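Putative amino acid binding protein (Streptococcus mutans, PDB 4C0R) probably captures glutathione outside the cell, here bound as its oxidized disulfide, and delivers it to the cystine ABC importer TcyBC. Local coordinates at residues E30-V35 and V44-T49; P15-K20 and G66-S71. One frame throughout, in Å; residues are numbered along the deposited sequence.

Contact 1: E30-V35 and V44-T49; sequences EVAKEV and VKYQKT
Tyr46 OH points at the helix backbone around Ala32 and Lys33, where its closest approaches are van der Waals contacts, 3.4 Å to Lys33 CG and 3.5 Å to Lys33 CA. The lysine then runs from that end of the phenol along the CE1-CD1 rim. Its CG stands beside the backbone N (chi1 -78°) and the chain beyond is extended, which carries CE over the ring: CE is 4.1 Å from the centroid of the Tyr46 ring and 21° off its normal, a CH-pi contact over the face. The ammonium group has by then lifted away; Lys33 NZ is 5.3 Å from the same centroid, at most a weak cation-pi attraction. On the opposite face sits Val44 CG1, 3.3 Å above the plane and offset toward the rim, so strand and helix each supply an aliphatic group to the phenol. Ala32 takes a third direction, meeting the ring edge in its plane with CB 3.9 Å from Tyr46 CE2. Across the two segments the contact rests on Ala32, Lys33 and Tyr46, and the buried surface is a modest 149 Å². Farther along 44-49, Gln47 NE2 donates to Lys48 O at 2.8 Å, nearly straight at 171°, and holds the glutamine amide against its own strand. Strand 42-48 pairs in parallel with strand 3-9, and Ala32 also touches Leu7 of that strand and Phe194 of strand 191-196. Helix 27-36 thus lies against one face of the sheet as the helical part of a beta-alpha-beta connection, while Val31, Glu34 and Val35 pack on helices 201-216 and 219-228.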
ATOM      1  N   GLU A  30      -9.013   6.380   7.353  1.00  8.07           N
ATOM      2  CA  GLU A  30      -9.229   7.452   8.287  1.00  8.16           C
ATOM      3  C   GLU A  30      -8.796   8.799   7.685  1.00  8.17           C
ATOM      4  O   GLU A  30      -9.403   9.856   7.988  1.00  7.88           O
ATOM      5  CB  GLU A  30      -8.513   7.143   9.593  1.00  9.29           C
ATOM      6  CG  GLU A  30      -9.004   5.894  10.249  1.00  9.44           C
ATOM      7  CD  GLU A  30     -10.460   5.936  10.746  1.00 14.23           C
ATOM      8  OE1 GLU A  30     -11.104   7.002  10.785  1.00 13.16           O
ATOM      9  OE2 GLU A  30     -10.995   4.868  11.117  1.00 15.53           O
ATOM     10  N   VAL A  31      -7.763   8.802   6.836  1.00  7.10           N
ATOM     11  CA  VAL A  31      -7.460   9.994   6.070  1.00  7.64           C
ATOM     12  C   VAL A  31      -8.592  10.404   5.164  1.00  7.17           C
ATOM     13  O   VAL A  31      -8.980  11.560   5.123  1.00  7.04           O
ATOM     14  CB  VAL A  31      -6.117   9.904   5.299  1.00  6.84           C
ATOM     15  CG1 VAL A  31      -5.941  11.116   4.403  1.00  8.01           C
ATOM     16  CG2 VAL A  31      -4.918   9.782   6.315  1.00  7.49           C
ATOM     17  N   ALA A  32      -9.133   9.439   4.411  1.00  5.12           N
ATOM     18  CA  ALA A  32     -10.271   9.737   3.577  1.00  8.29           C
ATOM     19  C   ALA A  32     -11.447  10.305   4.407  1.00  8.28           C
ATOM     20  O   ALA A  32     -12.054  11.300   4.008  1.00  7.76           O
ATOM     21  CB  ALA A  32     -10.690   8.484   2.815  1.00  7.24           C
ATOM     22  N   LYS A  33     -11.767   9.668   5.539  1.00  7.24           N
ATOM     23  CA  LYS A  33     -12.856  10.164   6.380  1.00  7.57           C
ATOM     24  C   LYS A  33     -12.580  11.594   6.815  1.00  9.09           C
ATOM     25  O   LYS A  33     -13.482  12.424   6.828  1.00  8.76           O
ATOM     26  CB  LYS A  33     -13.099   9.261   7.573  1.00  8.53           C
ATOM     27  CG  LYS A  33     -13.888   7.994   7.157  1.00 11.59           C
ATOM     28  CD  LYS A  33     -14.181   7.037   8.283  1.00 13.83           C
ATOM     29  CE  LYS A  33     -14.901   5.820   7.764  1.00 16.30           C
ATOM     30  NZ  LYS A  33     -15.464   5.053   8.910  1.00 25.54           N
ATOM     31  N   GLU A  34     -11.359  11.880   7.201  1.00  8.35           N
ATOM     32  CA  GLU A  34     -11.037  13.252   7.622  1.00  8.47           C
ATOM     33  C   GLU A  34     -11.137  14.236   6.459  1.00 10.18           C
ATOM     34  O   GLU A  34     -11.703  15.316   6.621  1.00  8.83           O
ATOM     35  CB  GLU A  34      -9.655  13.293   8.254  1.00  9.00           C
ATOM     36  CG  GLU A  34      -9.317  14.610   8.944  1.00 14.36           C
ATOM     37  CD  GLU A  34     -10.053  14.807  10.263  1.00 24.49           C
ATOM     38  OE1 GLU A  34     -10.395  13.793  10.916  1.00 25.01           O
ATOM     39  OE2 GLU A  34     -10.280  15.975  10.597  1.00 29.16           O
ATOM     40  N   VAL A  35     -10.655  13.852   5.298  1.00  7.01           N
ATOM     41  CA  VAL A  35     -10.824  14.680   4.098  1.00  6.47           C
ATOM     42  C   VAL A  35     -12.297  15.037   3.861  1.00  8.96           C
ATOM     43  O   VAL A  35     -12.658  16.181   3.583  1.00  9.75           O
ATOM     44  CB  VAL A  35     -10.232  13.965   2.869  1.00  8.19           C
ATOM     45  CG1 VAL A  35     -10.730  14.550   1.566  1.00  7.66           C
ATOM     46  CG2 VAL A  35      -8.698  13.967   2.978  1.00  7.61           C
ATOM     47  N   VAL A  44     -19.433   9.581   1.180  1.00 10.81           N
ATOM     48  CA  VAL A  44     -18.549   8.494   0.784  1.00 11.49           C
ATOM     49  C   VAL A  44     -19.038   7.182   1.384  1.00  9.33           C
ATOM     50  O   VAL A  44     -19.486   7.117   2.542  1.00 12.89           O
ATOM     51  CB  VAL A  44     -17.122   8.782   1.283  1.00 11.60           C
ATOM     52  CG1 VAL A  44     -16.124   7.735   0.761  1.00 11.66           C
ATOM     53  CG2 VAL A  44     -16.691  10.158   0.841  1.00 16.55           C
ATOM     54  N   LYS A  45     -18.938   6.160   0.549  1.00 10.26           N
ATOM     55  CA  LYS A  45     -19.128   4.776   0.937  0.57 12.39           C
ATOM     56  C   LYS A  45     -17.796   4.088   0.837  1.00  9.88           C
ATOM     57  O   LYS A  45     -17.110   4.229  -0.166  1.00 13.10           O
ATOM     58  CB  LYS A  45     -20.135   4.100   0.032  0.57 14.40           C
ATOM     59  CG  LYS A  45     -21.518   4.716   0.156  0.57 22.86           C
ATOM     60  CD  LYS A  45     -22.557   3.854  -0.501  0.57 27.15           C
ATOM     61  CE  LYS A  45     -23.851   3.862   0.297  0.57 33.73           C
ATOM     62  NZ  LYS A  45     -25.041   3.783  -0.602  0.57 29.95           N
ATOM     63  N   TYR A  46     -17.433   3.369   1.886  1.00 11.45           N
ATOM     64  CA  TYR A  46     -16.161   2.679   1.941  1.00 11.25           C
ATOM     65  C   TYR A  46     -16.442   1.196   1.704  1.00 10.79           C
ATOM     66  O   TYR A  46     -17.144   0.566   2.514  1.00 13.92           O
ATOM     67  CB  TYR A  46     -15.540   2.919   3.333  1.00 12.30           C
ATOM     68  CG  TYR A  46     -15.317   4.378   3.570  1.00 13.66           C
ATOM     69  CD1 TYR A  46     -16.330   5.182   4.096  1.00 12.44           C
ATOM     70  CD2 TYR A  46     -14.132   4.995   3.164  1.00 13.58           C
ATOM     71  CE1 TYR A  46     -16.139   6.572   4.241  1.00 14.02           C
ATOM     72  CE2 TYR A  46     -13.944   6.376   3.289  1.00 12.59           C
ATOM     73  CZ  TYR A  46     -14.921   7.147   3.846  1.00 12.62           C
ATOM     74  OH  TYR A  46     -14.736   8.520   3.911  1.00 11.64           O
ATOM     75  N   GLN A  47     -15.903   0.652   0.605  1.00  9.80           N
ATOM     76  CA  GLN A  47     -16.268  -0.670   0.145  1.00 11.38           C
ATOM     77  C   GLN A  47     -15.057  -1.572   0.058  1.00 10.60           C
ATOM     78  O   GLN A  47     -14.101  -1.256  -0.671  1.00 12.12           O
ATOM     79  CB  GLN A  47     -16.846  -0.544  -1.233  1.00 14.56           C
ATOM     80  CG  GLN A  47     -17.322  -1.835  -1.845  1.00 15.50           C
ATOM     81  CD  GLN A  47     -18.353  -2.544  -0.982  1.00 17.83           C
ATOM     82  OE1 GLN A  47     -19.402  -1.992  -0.700  1.00 19.86           O
ATOM     83  NE2 GLN A  47     -18.015  -3.735  -0.522  1.00 18.89           N
ATOM     84  N   LYS A  48     -15.133  -2.718   0.728  1.00 12.81           N
ATOM     85  CA  LYS A  48     -14.090  -3.726   0.628  1.00 12.66           C
ATOM     86  C   LYS A  48     -14.361  -4.495  -0.671  1.00 14.88           C
ATOM     87  O   LYS A  48     -15.516  -4.836  -0.987  1.00 15.82           O
ATOM     88  CB  LYS A  48     -14.164  -4.649   1.845  1.00 15.23           C
ATOM     89  CG  LYS A  48     -12.925  -5.358   2.208  1.00 19.38           C
ATOM     90  CD  LYS A  48     -13.101  -6.208   3.459  1.00 18.37           C
ATOM     91  CE  LYS A  48     -11.915  -7.141   3.594  1.00 20.47           C
ATOM     92  NZ  LYS A  48     -12.065  -8.184   2.544  1.00 28.63           N
ATOM     93  N   THR A  49     -13.324  -4.747  -1.435  1.00 12.18           N
ATOM     94  CA  THR A  49     -13.456  -5.472  -2.669  1.00 12.16           C
ATOM     95  C   THR A  49     -12.122  -6.187  -2.975  1.00 13.86           C
ATOM     96  O   THR A  49     -11.149  -6.013  -2.229  1.00 12.18           O
ATOM     97  CB  THR A  49     -13.916  -4.549  -3.790  1.00 14.61           C
ATOM     98  OG1 THR A  49     -14.359  -5.332  -4.919  1.00 17.63           O
ATOM     99  CG2 THR A  49     -12.793  -3.622  -4.210  1.00 12.86           C
TER

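Contact 2: P15-K20 and G66-S71; sequences PFSYEK and GANNIS. With GDS (oxidized glutathione disulfide), chain C.
Phe16 carries the amide of Asn69 on one face of its ring: Asn69 OD1 stands 3.8 Å above the plane of Phe16, over the centre, and the ring and amide planes are 32° apart. The root of the asparagine packs as well, Asn69 CB lying 3.9 Å from Phe16 CG. With CG anti to the backbone N (chi1 -177°), the amide of Asn69 is carried between the phenyl and the bound glutathione disulfide, and its rotation about CB-CG (chi2 45°) sends OD1 to the ring and ND2 to the ligand. There ND2 donates to O6, the carbonyl of a gamma-glutamyl arm, at 3.0 Å. The chain turns a corner at Asn68 and Asn69, and its backbone becomes part of the site. Asn69 O accepts from ligand N6 at 2.8 Å, N6 also donates to Ser71 OG at 2.9 Å, and Ser71 N reaches carboxylate oxygen OE8 at 2.9 Å, practically straight. The second pairing is between Ser17 and Asn68, whose OD1 comes within 3.6 Å of Ser17 CB. That oxygen bonds Val10 N, Gly11 N and Thr9 OG1, the last of which also bonds Ser17 OG and so ties both sides to strand 3-9, while Asn68 ND2 bonds Thr13. The same ND2 lies alongside the ligand cysteine, 3.5 Å from CB5. A classic beta bulge, with Phe16 and Ser17 opposite Thr13, brings both residues to the corner. An amino group and carboxylate bound at the corner in strand 65-71, with Asn89 and Glu163 weakly bonding the Asn69 amide and Arg76 and Glu163 bonding the ligand, suit the amino acid pocket of a family 3 solute-binding protein, here occupied by a gamma-glutamyl head.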
ATOM      1  N   PRO A  15      -1.228  -1.437   8.504  1.00  7.16           N
ATOM      2  CA  PRO A  15      -2.214  -0.536   9.102  1.00  7.72           C
ATOM      3  C   PRO A  15      -2.824   0.484   8.159  1.00  7.17           C
ATOM      4  O   PRO A  15      -3.426   1.434   8.596  1.00  8.90           O
ATOM      5  CB  PRO A  15      -1.397   0.192  10.129  1.00 10.24           C
ATOM      6  CG  PRO A  15      -0.077   0.370   9.433  1.00  8.44           C
ATOM      7  CD  PRO A  15       0.145  -0.885   8.642  1.00  9.32           C
ATOM      8  N   PHE A  16      -2.716   0.262   6.849  1.00  6.39           N
ATOM      9  CA  PHE A  16      -3.284   1.187   5.880  1.00  6.44           C
ATOM     10  C   PHE A  16      -4.769   0.996   5.699  1.00  6.56           C
ATOM     11  O   PHE A  16      -5.528   1.943   5.592  1.00  7.37           O
ATOM     12  CB  PHE A  16      -2.539   1.133   4.508  1.00  6.00           C
ATOM     13  CG  PHE A  16      -1.261   1.941   4.528  1.00  6.49           C
ATOM     14  CD1 PHE A  16      -0.082   1.393   5.070  1.00  7.44           C
ATOM     15  CD2 PHE A  16      -1.232   3.245   4.090  1.00  6.37           C
ATOM     16  CE1 PHE A  16       1.017   2.147   5.148  1.00  8.53           C
ATOM     17  CE2 PHE A  16      -0.112   3.989   4.186  1.00  8.47           C
ATOM     18  CZ  PHE A  16       0.998   3.458   4.711  1.00  7.91           C
ATOM     19  N   SER A  17      -5.160  -0.263   5.675  1.00  6.78           N
ATOM     20  CA  SER A  17      -6.540  -0.616   5.381  1.00  6.54           C
ATOM     21  C   SER A  17      -6.822  -1.998   5.965  1.00  6.84           C
ATOM     22  O   SER A  17      -6.222  -2.987   5.547  1.00  8.64           O
ATOM     23  CB  SER A  17      -6.867  -0.554   3.905  1.00  7.48           C
ATOM     24  OG  SER A  17      -8.245  -0.950   3.705  1.00  9.00           O
ATOM     25  N   TYR A  18      -7.687  -2.049   6.961  1.00  7.33           N
ATOM     26  CA  TYR A  18      -7.949  -3.316   7.704  1.00  9.17           C
ATOM     27  C   TYR A  18      -9.249  -3.177   8.497  1.00  9.05           C
ATOM     28  O   TYR A  18      -9.776  -2.111   8.662  1.00  9.67           O
ATOM     29  CB  TYR A  18      -6.795  -3.693   8.653  1.00  9.52           C
ATOM     30  CG  TYR A  18      -6.528  -2.762   9.815  1.00  8.87           C
ATOM     31  CD1 TYR A  18      -5.762  -1.595   9.649  1.00  6.32           C
ATOM     32  CD2 TYR A  18      -7.012  -3.036  11.071  1.00 15.50           C
ATOM     33  CE1 TYR A  18      -5.548  -0.741  10.674  1.00  9.70           C
ATOM     34  CE2 TYR A  18      -6.759  -2.161  12.136  1.00 16.07           C
ATOM     35  CZ  TYR A  18      -6.024  -1.028  11.916  1.00 16.73           C
ATOM     36  OH  TYR A  18      -5.741  -0.148  12.947  1.00 15.08           O
ATOM     37  N   GLU A  19      -9.768  -4.298   8.996  1.00 11.76           N
ATOM     38  CA  GLU A  19     -10.920  -4.228   9.864  1.00 10.27           C
ATOM     39  C   GLU A  19     -10.568  -4.415  11.323  1.00 12.48           C
ATOM     40  O   GLU A  19      -9.714  -5.212  11.682  1.00 13.96           O
ATOM     41  CB  GLU A  19     -11.966  -5.267   9.456  1.00 13.10           C
ATOM     42  CG  GLU A  19     -12.646  -4.943   8.171  1.00 11.95           C
ATOM     43  CD  GLU A  19     -13.750  -5.950   7.821  1.00 16.10           C
ATOM     44  OE1 GLU A  19     -13.839  -6.967   8.528  1.00 15.48           O
ATOM     45  OE2 GLU A  19     -14.440  -5.708   6.829  1.00 14.51           O
ATOM     46  N   LYS A  20     -11.301  -3.673  12.139  1.00 16.48           N
ATOM     47  CA  LYS A  20     -11.284  -3.827  13.598  1.00 15.44           C
ATOM     48  C   LYS A  20     -12.741  -4.049  14.000  1.00 18.42           C
ATOM     49  O   LYS A  20     -13.607  -3.241  13.661  1.00 18.57           O
ATOM     50  CB  LYS A  20     -10.712  -2.582  14.287  1.00 19.91           C
ATOM     51  CG  LYS A  20     -10.843  -2.607  15.809  1.00 19.91           C
ATOM     52  N   GLY A  66      -9.718   4.810  -5.145  1.00  6.86           N
ATOM     53  CA  GLY A  66      -9.066   3.595  -4.698  1.00 10.06           C
ATOM     54  C   GLY A  66      -8.045   3.967  -3.636  1.00  8.46           C
ATOM     55  O   GLY A  66      -7.355   4.980  -3.752  1.00  6.43           O
ATOM     56  N   ALA A  67      -7.952   3.159  -2.596  1.00  7.60           N
ATOM     57  CA  ALA A  67      -7.017   3.430  -1.488  1.00  6.68           C
ATOM     58  C   ALA A  67      -6.658   2.132  -0.847  1.00  6.75           C
ATOM     59  O   ALA A  67      -7.534   1.433  -0.363  1.00  8.91           O
ATOM     60  CB  ALA A  67      -7.628   4.311  -0.481  1.00  7.56           C
ATOM     61  N   ASN A  68      -5.392   1.788  -0.892  1.00  6.73           N
ATOM     62  CA  ASN A  68      -4.848   0.613  -0.231  1.00  7.32           C
ATOM     63  C   ASN A  68      -3.313   0.618  -0.364  1.00  9.35           C
ATOM     64  O   ASN A  68      -2.742  -0.217  -1.049  1.00  6.37           O
ATOM     65  CB  ASN A  68      -5.429  -0.686  -0.841  1.00  7.38           C
ATOM     66  CG  ASN A  68      -5.376  -1.851   0.122  1.00 10.30           C
ATOM     67  OD1 ASN A  68      -6.391  -2.258   0.721  1.00  8.04           O
ATOM     68  ND2 ASN A  68      -4.191  -2.375   0.318  1.00  8.18           N
ATOM     69  N   ASN A  69      -2.634   1.536   0.290  1.00  7.96           N
ATOM     70  CA  ASN A  69      -1.147   1.573   0.247  1.00  7.35           C
ATOM     71  C   ASN A  69      -0.649   1.570  -1.224  1.00  7.37           C
ATOM     72  O   ASN A  69       0.309   0.872  -1.564  1.00  7.96           O
ATOM     73  CB  ASN A  69      -0.619   0.368   1.004  1.00  7.47           C
ATOM     74  CG  ASN A  69       0.899   0.282   1.113  1.00  6.47           C
ATOM     75  OD1 ASN A  69       1.584   1.257   1.407  1.00  9.01           O
ATOM     76  ND2 ASN A  69       1.416  -0.920   0.907  1.00  7.96           N
ATOM     77  N   ILE A  70      -1.301   2.369  -2.063  1.00  6.39           N
ATOM     78  CA  ILE A  70      -1.045   2.307  -3.504  1.00  7.13           C
ATOM     79  C   ILE A  70       0.073   3.209  -3.956  1.00  6.32           C
ATOM     80  O   ILE A  70       0.043   4.398  -3.722  1.00  7.69           O
ATOM     81  CB  ILE A  70      -2.314   2.681  -4.265  1.00  8.05           C
ATOM     82  CG1 ILE A  70      -3.416   1.656  -3.996  1.00  8.45           C
ATOM     83  CG2 ILE A  70      -2.103   2.783  -5.785  1.00  8.19           C
ATOM     84  CD1 ILE A  70      -4.852   2.101  -4.491  1.00  8.82           C
ATOM     85  N   SER A  71       1.070   2.630  -4.611  1.00  5.65           N
ATOM     86  CA  SER A  71       2.205   3.337  -5.153  1.00  6.42           C
ATOM     87  C   SER A  71       1.887   3.992  -6.503  1.00  6.79           C
ATOM     88  O   SER A  71       0.962   3.601  -7.189  1.00  7.82           O
ATOM     89  CB  SER A  71       3.340   2.329  -5.450  1.00  9.40           C
ATOM     90  OG  SER A  71       3.775   1.676  -4.284  1.00 10.79           O
TER
HETATM   91  CD1 GDS C 500      -5.373 -10.671  -3.481  1.00 22.26           C
HETATM   92  N2  GDS C 500      -4.514 -10.884  -2.308  1.00 25.51           N
HETATM   93  CA2 GDS C 500      -4.870 -10.138  -1.156  1.00 24.92           C
HETATM   94  C2  GDS C 500      -5.912 -10.673  -0.239  1.00 20.30           C
HETATM   95  O2  GDS C 500      -6.555  -9.908   0.510  1.00 21.41           O
HETATM   96  CB2 GDS C 500      -4.294  -8.821  -0.798  1.00 19.86           C
HETATM   97  SG2 GDS C 500      -2.947  -8.328  -1.851  1.00 15.74           S
HETATM   98  N3  GDS C 500      -6.145 -12.102  -0.254  1.00 19.10           N
HETATM   99  CA3 GDS C 500      -7.220 -12.666   0.561  1.00 19.40           C
HETATM  100  C3  GDS C 500      -8.309 -12.988  -0.459  1.00 20.60           C
HETATM  101  OE3 GDS C 500      -9.033 -14.026  -0.337  1.00 26.99           O
HETATM  102  OE4 GDS C 500      -8.525 -12.249  -1.463  1.00 20.30           O
HETATM  103  N4  GDS C 500      -0.295  -6.620  -1.094  1.00  8.07           N
HETATM  104  CA4 GDS C 500       0.448  -7.743  -0.573  1.00 11.90           C
HETATM  105  C4  GDS C 500       1.382  -8.270  -1.606  1.00  9.93           C
HETATM  106  OE5 GDS C 500       1.765  -7.552  -2.580  1.00  9.83           O
HETATM  107  OE6 GDS C 500       1.822  -9.440  -1.429  1.00 10.82           O
HETATM  108  C5  GDS C 500      -1.308  -6.032  -0.274  1.00  9.18           C
HETATM  109  O5  GDS C 500      -1.499  -6.458   0.864  1.00  9.95           O
HETATM  110  CA5 GDS C 500      -2.089  -4.996  -0.948  1.00  9.91           C
HETATM  111  N5  GDS C 500      -1.443  -4.131  -1.847  1.00  8.97           N
HETATM  112  CB5 GDS C 500      -3.490  -5.405  -1.265  1.00 11.40           C
HETATM  113  SG5 GDS C 500      -3.464  -6.545  -2.675  1.00 11.80           S
HETATM  114  CA6 GDS C 500       2.241  -1.689  -3.512  1.00  7.83           C
HETATM  115  C6  GDS C 500       1.501  -1.353  -4.797  1.00  8.79           C
HETATM  116  OE7 GDS C 500       1.348  -2.261  -5.659  1.00  8.21           O
HETATM  117  OE8 GDS C 500       1.037  -0.204  -4.992  1.00  8.94           O
HETATM  118  N6  GDS C 500       2.485  -0.421  -2.800  1.00  7.79           N
HETATM  119  CB6 GDS C 500       1.476  -2.659  -2.686  1.00  8.40           C
HETATM  120  CG6 GDS C 500      -0.012  -2.242  -2.650  1.00  9.54           C
HETATM  121  CD6 GDS C 500      -0.657  -3.024  -1.525  1.00  7.63           C
HETATM  122  O6  GDS C 500      -0.573  -2.749  -0.319  1.00  7.04           O

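The two contacts have centres 10 Å apart and reach the same sheet. In chain order, 15-20 comes first, then 30-35 and 44-49, and 66-71 last, so contact 1 falls entirely within the span bridged by contact 2. Strand 3-9 separates their strands, pairing in parallel with 42-48 on one side and with 65-71 on the other. Contact 1 is peripheral, about 15 Å from the centre of the chain, and joins a helix to the sheet; contact 2, about 6 Å from it, borders the ligand. They also touch, Lys48 CD packing 3.7 Å from Glu19 OE2. The sheet thus carries helix 27-36 and, at the corner of strand 65-71, provides part of the glutathione disulfide pocket.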